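Local coordinates for enterocine A immunity protein (Enterococcus faecium, PDB 2BL8), which confers immunity on bacteria against the antimicrobial activity of enterocin A, a pediocin-like bacteriocin, at residues 7-12 with 29-34; 85-88 with 92-95. One frame throughout, in Å; residues are numbered along the deposited sequence.

Interaction 1 (7-12 with 29-34); sequences QIVHEL and EVLQKV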
loop_
_atom_site.group_PDB
_atom_site.type_symbol
_atom_site.label_atom_id
_atom_site.label_comp_id
_atom_site.label_asym_id
_atom_site.label_seq_id
_atom_site.Cartn_x
_atom_site.Cartn_y
_atom_site.Cartn_z
ATOM N N GLN A 7 -11.439 0.232 -0.494
ATOM C CA GLN A 7 -11.703 -0.312 0.828
ATOM C C GLN A 7 -10.422 -0.556 1.612
ATOM O O GLN A 7 -10.322 -0.185 2.781
ATOM C CB GLN A 7 -12.492 -1.619 0.716
ATOM C CG GLN A 7 -13.046 -2.124 2.037
ATOM C CD GLN A 7 -13.849 -3.400 1.877
ATOM O OE1 GLN A 7 -14.643 -3.532 0.944
ATOM N NE2 GLN A 7 -13.656 -4.344 2.792
ATOM N N ILE A 8 -9.443 -1.179 0.966
ATOM C CA ILE A 8 -8.182 -1.459 1.638
ATOM C C ILE A 8 -7.445 -0.176 2.013
ATOM O O ILE A 8 -6.931 -0.055 3.122
ATOM C CB ILE A 8 -7.271 -2.337 0.765
ATOM C CG1 ILE A 8 -7.977 -3.658 0.437
ATOM C CG2 ILE A 8 -5.962 -2.595 1.490
ATOM C CD1 ILE A 8 -8.359 -4.478 1.641
ATOM N N VAL A 9 -7.408 0.788 1.098
ATOM C CA VAL A 9 -6.740 2.058 1.367
ATOM C C VAL A 9 -7.437 2.766 2.519
ATOM O O VAL A 9 -6.784 3.288 3.424
ATOM C CB VAL A 9 -6.758 2.979 0.127
ATOM C CG1 VAL A 9 -6.288 4.376 0.501
ATOM C CG2 VAL A 9 -5.860 2.404 -0.954
ATOM N N HIS A 10 -8.767 2.784 2.477
ATOM C CA HIS A 10 -9.560 3.424 3.520
ATOM C C HIS A 10 -9.283 2.747 4.859
ATOM O O HIS A 10 -9.085 3.417 5.871
ATOM C CB HIS A 10 -11.051 3.328 3.174
ATOM C CG HIS A 10 -11.923 4.237 3.983
ATOM N ND1 HIS A 10 -13.235 4.501 3.644
ATOM C CD2 HIS A 10 -11.678 4.947 5.110
ATOM C CE1 HIS A 10 -13.758 5.335 4.525
ATOM N NE2 HIS A 10 -12.833 5.622 5.426
ATOM N N GLU A 11 -9.253 1.418 4.861
ATOM C CA GLU A 11 -8.999 0.675 6.092
ATOM C C GLU A 11 -7.587 0.894 6.631
ATOM O O GLU A 11 -7.393 1.018 7.840
ATOM C CB GLU A 11 -9.252 -0.817 5.867
ATOM C CG GLU A 11 -10.701 -1.139 5.519
ATOM C CD GLU A 11 -10.930 -2.606 5.206
ATOM O OE1 GLU A 11 -10.002 -3.264 4.689
ATOM O OE2 GLU A 11 -12.047 -3.101 5.462
ATOM N N LEU A 12 -6.607 0.951 5.737
ATOM C CA LEU A 12 -5.225 1.160 6.156
ATOM C C LEU A 12 -5.088 2.572 6.730
ATOM O O LEU A 12 -4.438 2.775 7.758
ATOM C CB LEU A 12 -4.275 0.966 4.966
ATOM C CG LEU A 12 -2.767 1.030 5.228
ATOM C CD1 LEU A 12 -2.369 -0.029 6.250
ATOM C CD2 LEU A 12 -2.018 0.810 3.920
ATOM N N GLU A 29 -1.112 11.253 4.359
ATOM C CA GLU A 29 -1.351 12.217 3.293
ATOM C C GLU A 29 -1.351 11.513 1.940
ATOM O O GLU A 29 -2.195 11.782 1.085
ATOM C CB GLU A 29 -0.275 13.305 3.318
ATOM C CG GLU A 29 -0.454 14.391 2.269
ATOM C CD GLU A 29 0.545 15.518 2.431
ATOM O OE1 GLU A 29 0.619 16.082 3.544
ATOM O OE2 GLU A 29 1.252 15.842 1.451
ATOM N N VAL A 30 -0.399 10.605 1.752
ATOM C CA VAL A 30 -0.304 9.862 0.504
ATOM C C VAL A 30 -1.507 8.937 0.340
ATOM O O VAL A 30 -2.089 8.850 -0.740
ATOM C CB VAL A 30 0.996 9.034 0.444
ATOM C CG1 VAL A 30 0.959 8.099 -0.750
ATOM C CG2 VAL A 30 2.194 9.971 0.323
ATOM N N LEU A 31 -1.880 8.242 1.410
ATOM C CA LEU A 31 -3.031 7.351 1.346
ATOM C C LEU A 31 -4.272 8.149 0.963
ATOM O O LEU A 31 -5.090 7.698 0.157
ATOM C CB LEU A 31 -3.242 6.657 2.693
ATOM C CG LEU A 31 -2.218 5.566 3.017
ATOM C CD1 LEU A 31 -2.411 5.107 4.456
ATOM C CD2 LEU A 31 -2.381 4.402 2.046
ATOM N N GLN A 32 -4.404 9.339 1.541
ATOM C CA GLN A 32 -5.541 10.201 1.255
ATOM C C GLN A 32 -5.593 10.517 -0.233
ATOM O O GLN A 32 -6.632 10.365 -0.872
ATOM C CB GLN A 32 -5.428 11.507 2.044
ATOM C CG GLN A 32 -6.492 12.530 1.671
ATOM C CD GLN A 32 -7.875 12.126 2.135
ATOM O OE1 GLN A 32 -8.180 12.182 3.327
ATOM N NE2 GLN A 32 -8.719 11.715 1.196
ATOM N N LYS A 33 -4.457 10.956 -0.769
ATOM C CA LYS A 33 -4.330 11.311 -2.177
ATOM C C LYS A 33 -4.689 10.145 -3.090
ATOM O O LYS A 33 -5.385 10.319 -4.091
ATOM C CB LYS A 33 -2.896 11.771 -2.459
ATOM C CG LYS A 33 -2.652 12.274 -3.876
ATOM C CD LYS A 33 -1.230 12.802 -4.024
ATOM C CE LYS A 33 -0.977 13.345 -5.423
ATOM N NZ LYS A 33 0.401 13.904 -5.563
ATOM N N VAL A 34 -4.208 8.955 -2.745
ATOM C CA VAL A 34 -4.484 7.764 -3.541
ATOM C C VAL A 34 -5.974 7.419 -3.525
ATOM O O VAL A 34 -6.551 7.082 -4.562
ATOM C CB VAL A 34 -3.665 6.560 -3.015
ATOM C CG1 VAL A 34 -4.050 5.287 -3.754
ATOM C CG2 VAL A 34 -2.191 6.836 -3.198
#

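Interaction 2 (85-88 with 92-95); sequences RTAG and LYRA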
loop_
_atom_site.group_PDB
_atom_site.type_symbol
_atom_site.label_atom_id
_atom_site.label_comp_id
_atom_site.label_asym_id
_atom_site.label_seq_id
_atom_site.Cartn_x
_atom_site.Cartn_y
_atom_site.Cartn_z
ATOM N N ARG A 85 -2.206 -6.671 -8.647
ATOM C CA ARG A 85 -1.621 -7.735 -9.448
ATOM C C ARG A 85 -2.531 -8.941 -9.550
ATOM O O ARG A 85 -2.261 -9.994 -8.962
ATOM C CB ARG A 85 -0.267 -8.139 -8.863
ATOM C CG ARG A 85 0.766 -7.032 -8.978
ATOM C CD ARG A 85 2.138 -7.443 -8.457
ATOM N NE ARG A 85 3.041 -6.293 -8.449
ATOM C CZ ARG A 85 4.335 -6.346 -8.160
ATOM N NH1 ARG A 85 4.905 -7.504 -7.850
ATOM N NH2 ARG A 85 5.059 -5.231 -8.181
ATOM N N THR A 86 -3.624 -8.759 -10.285
ATOM C CA THR A 86 -4.599 -9.816 -10.519
ATOM C C THR A 86 -4.474 -10.166 -11.996
ATOM O O THR A 86 -4.452 -9.283 -12.854
ATOM C CB THR A 86 -6.032 -9.342 -10.223
ATOM O OG1 THR A 86 -6.119 -8.900 -8.859
ATOM C CG2 THR A 86 -7.019 -10.484 -10.427
ATOM N N ALA A 87 -4.402 -11.459 -12.282
ATOM C CA ALA A 87 -4.223 -11.949 -13.646
ATOM C C ALA A 87 -5.066 -11.317 -14.754
ATOM O O ALA A 87 -6.300 -11.343 -14.715
ATOM C CB ALA A 87 -4.399 -13.461 -13.671
ATOM N N GLY A 88 -4.371 -10.753 -15.738
ATOM C CA GLY A 88 -5.010 -10.156 -16.900
ATOM C C GLY A 88 -5.772 -8.850 -16.792
ATOM O O GLY A 88 -6.375 -8.422 -17.776
ATOM N N LEU A 92 1.344 -6.621 -17.247
ATOM C CA LEU A 92 1.865 -7.886 -16.764
ATOM C C LEU A 92 2.801 -7.675 -15.582
ATOM O O LEU A 92 3.623 -6.753 -15.588
ATOM C CB LEU A 92 2.599 -8.601 -17.904
ATOM C CG LEU A 92 3.245 -9.958 -17.605
ATOM C CD1 LEU A 92 3.201 -10.833 -18.844
ATOM C CD2 LEU A 92 4.687 -9.747 -17.144
ATOM N N TYR A 93 2.652 -8.514 -14.557
ATOM C CA TYR A 93 3.510 -8.449 -13.376
ATOM C C TYR A 93 4.312 -9.747 -13.339
ATOM O O TYR A 93 3.883 -10.775 -13.883
ATOM C CB TYR A 93 2.688 -8.251 -12.090
ATOM C CG TYR A 93 1.565 -9.243 -11.884
ATOM C CD1 TYR A 93 1.770 -10.435 -11.188
ATOM C CD2 TYR A 93 0.307 -9.009 -12.435
ATOM C CE1 TYR A 93 0.740 -11.371 -11.046
ATOM C CE2 TYR A 93 -0.719 -9.931 -12.305
ATOM C CZ TYR A 93 -0.502 -11.105 -11.617
ATOM O OH TYR A 93 -1.527 -12.019 -11.531
ATOM N N ARG A 94 5.476 -9.705 -12.699
ATOM C CA ARG A 94 6.352 -10.871 -12.669
ATOM C C ARG A 94 6.248 -11.787 -11.461
ATOM O O ARG A 94 6.760 -12.904 -11.493
ATOM C CB ARG A 94 7.801 -10.415 -12.838
ATOM C CG ARG A 94 8.019 -9.586 -14.091
ATOM C CD ARG A 94 9.490 -9.360 -14.380
ATOM N NE ARG A 94 9.645 -8.463 -15.520
ATOM C CZ ARG A 94 10.606 -8.563 -16.432
ATOM N NH1 ARG A 94 11.520 -9.525 -16.348
ATOM N NH2 ARG A 94 10.639 -7.705 -17.443
ATOM N N ALA A 95 5.584 -11.329 -10.407
ATOM C CA ALA A 95 5.429 -12.142 -9.205
ATOM C C ALA A 95 4.575 -11.391 -8.207
ATOM O O ALA A 95 4.175 -10.252 -8.458
ATOM C CB ALA A 95 6.803 -12.430 -8.591
#

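Interaction 1 (7-12 with 29-34)
Val9 and Leu31 are the closest backbone pair of the two segments, their CA atoms 6.5 Å apart, and the side-chain packing here is wholly aliphatic. With chi1 at 170°, Val9 points CG1 away from its own amide nitrogen and across to the second helix, where it sits 4.2 Å from Leu31 CD2. Its other methyl, CG2, faces the next turn of that helix and reaches Val34 CG1 at 4.4 Å. Leu12, one turn on from Val9, meets the same leucine: the two leucine side chains cross at about a right angle, with Leu12 CD2 4.1 Å from Leu31 CD2. Leu31 CD2 therefore touches both Val9 and Leu12, while Leu31 CD1 approaches Leu12 CG.

One contact involves the backbone. Val9 CG1 lies 3.5 Å from Leu31 O, so this methyl packs against main chain as well as side chain. The four residues that touch are all buried.

The segments belong to helices 5-17 and 25-38, neighbours in sequence that run antiparallel, their local axes 9.7 Å apart at an angle of 154°. They form one pair of an antiparallel four-helix bundle. Leu31 and Val34 also pack on helix 48-64 through Leu54 and Leu50, and Leu12 touches Ile77 of helix 71-84, which places the contact in the core of the bundle.

Interaction 2 (85-88 with 92-95)
The aliphatic part of Arg85 lies over one face of the Tyr93 ring. Arg85 CB stands 3.6 Å from the ring centroid and only 9° off the ring normal, a CH-pi contact placed almost over the centre of the ring. From there the chain runs extended past the root of the ring, with Arg85 CD 3.8 Å from Tyr93 CB, and the guanidinium ends up roughly parallel to the ring plane. Tyr93 takes the chi1 rotamer (53°) that tucks CG in between its own N and C, and this turns the ring face toward the Arg85 chain. At the far end of the ring, Tyr93 OH comes near the backbone of 85-87, with Ala87 N at the ring edge.

Arg85 is the first residue to leave helical geometry after helix 71-84, and the C-terminal tail folds back on it here in an irregular turn without strand pairing. Arg85 NH1 donates to Ala95 O at 2.9 Å; the bond is bent, 147° at the hydrogen, and the donor sits above the carbonyl plane. Arg85 NH2 bonds to Asn52 OD1 on helix 48-64, so the same guanidinium joins the tail to the bundle. Next to it, Thr86 OG1 is hydrogen-bonded to the carbonyl oxygens of Glu82 and Ile83 in the last turn of helix 71-84.

How the interactions relate
The chain meets interaction 1 first, between helices 5-17 and 25-38, and reaches interaction 2 only after helix 71-84 has ended. Their centres are 22 Å apart, on opposite sides of the chain's centre, and their nearest atoms stay about 11 Å from each other. Neither shares a segment or helix with the other. The other two helices of the bundle have ties to both: helix 48-64 borders both contacts, and helix 71-84 lines the first and runs straight into the second. One contact thus belongs to the hydrophobic core, the other to the surface, where the C-terminal tail is folded back beside the bundle.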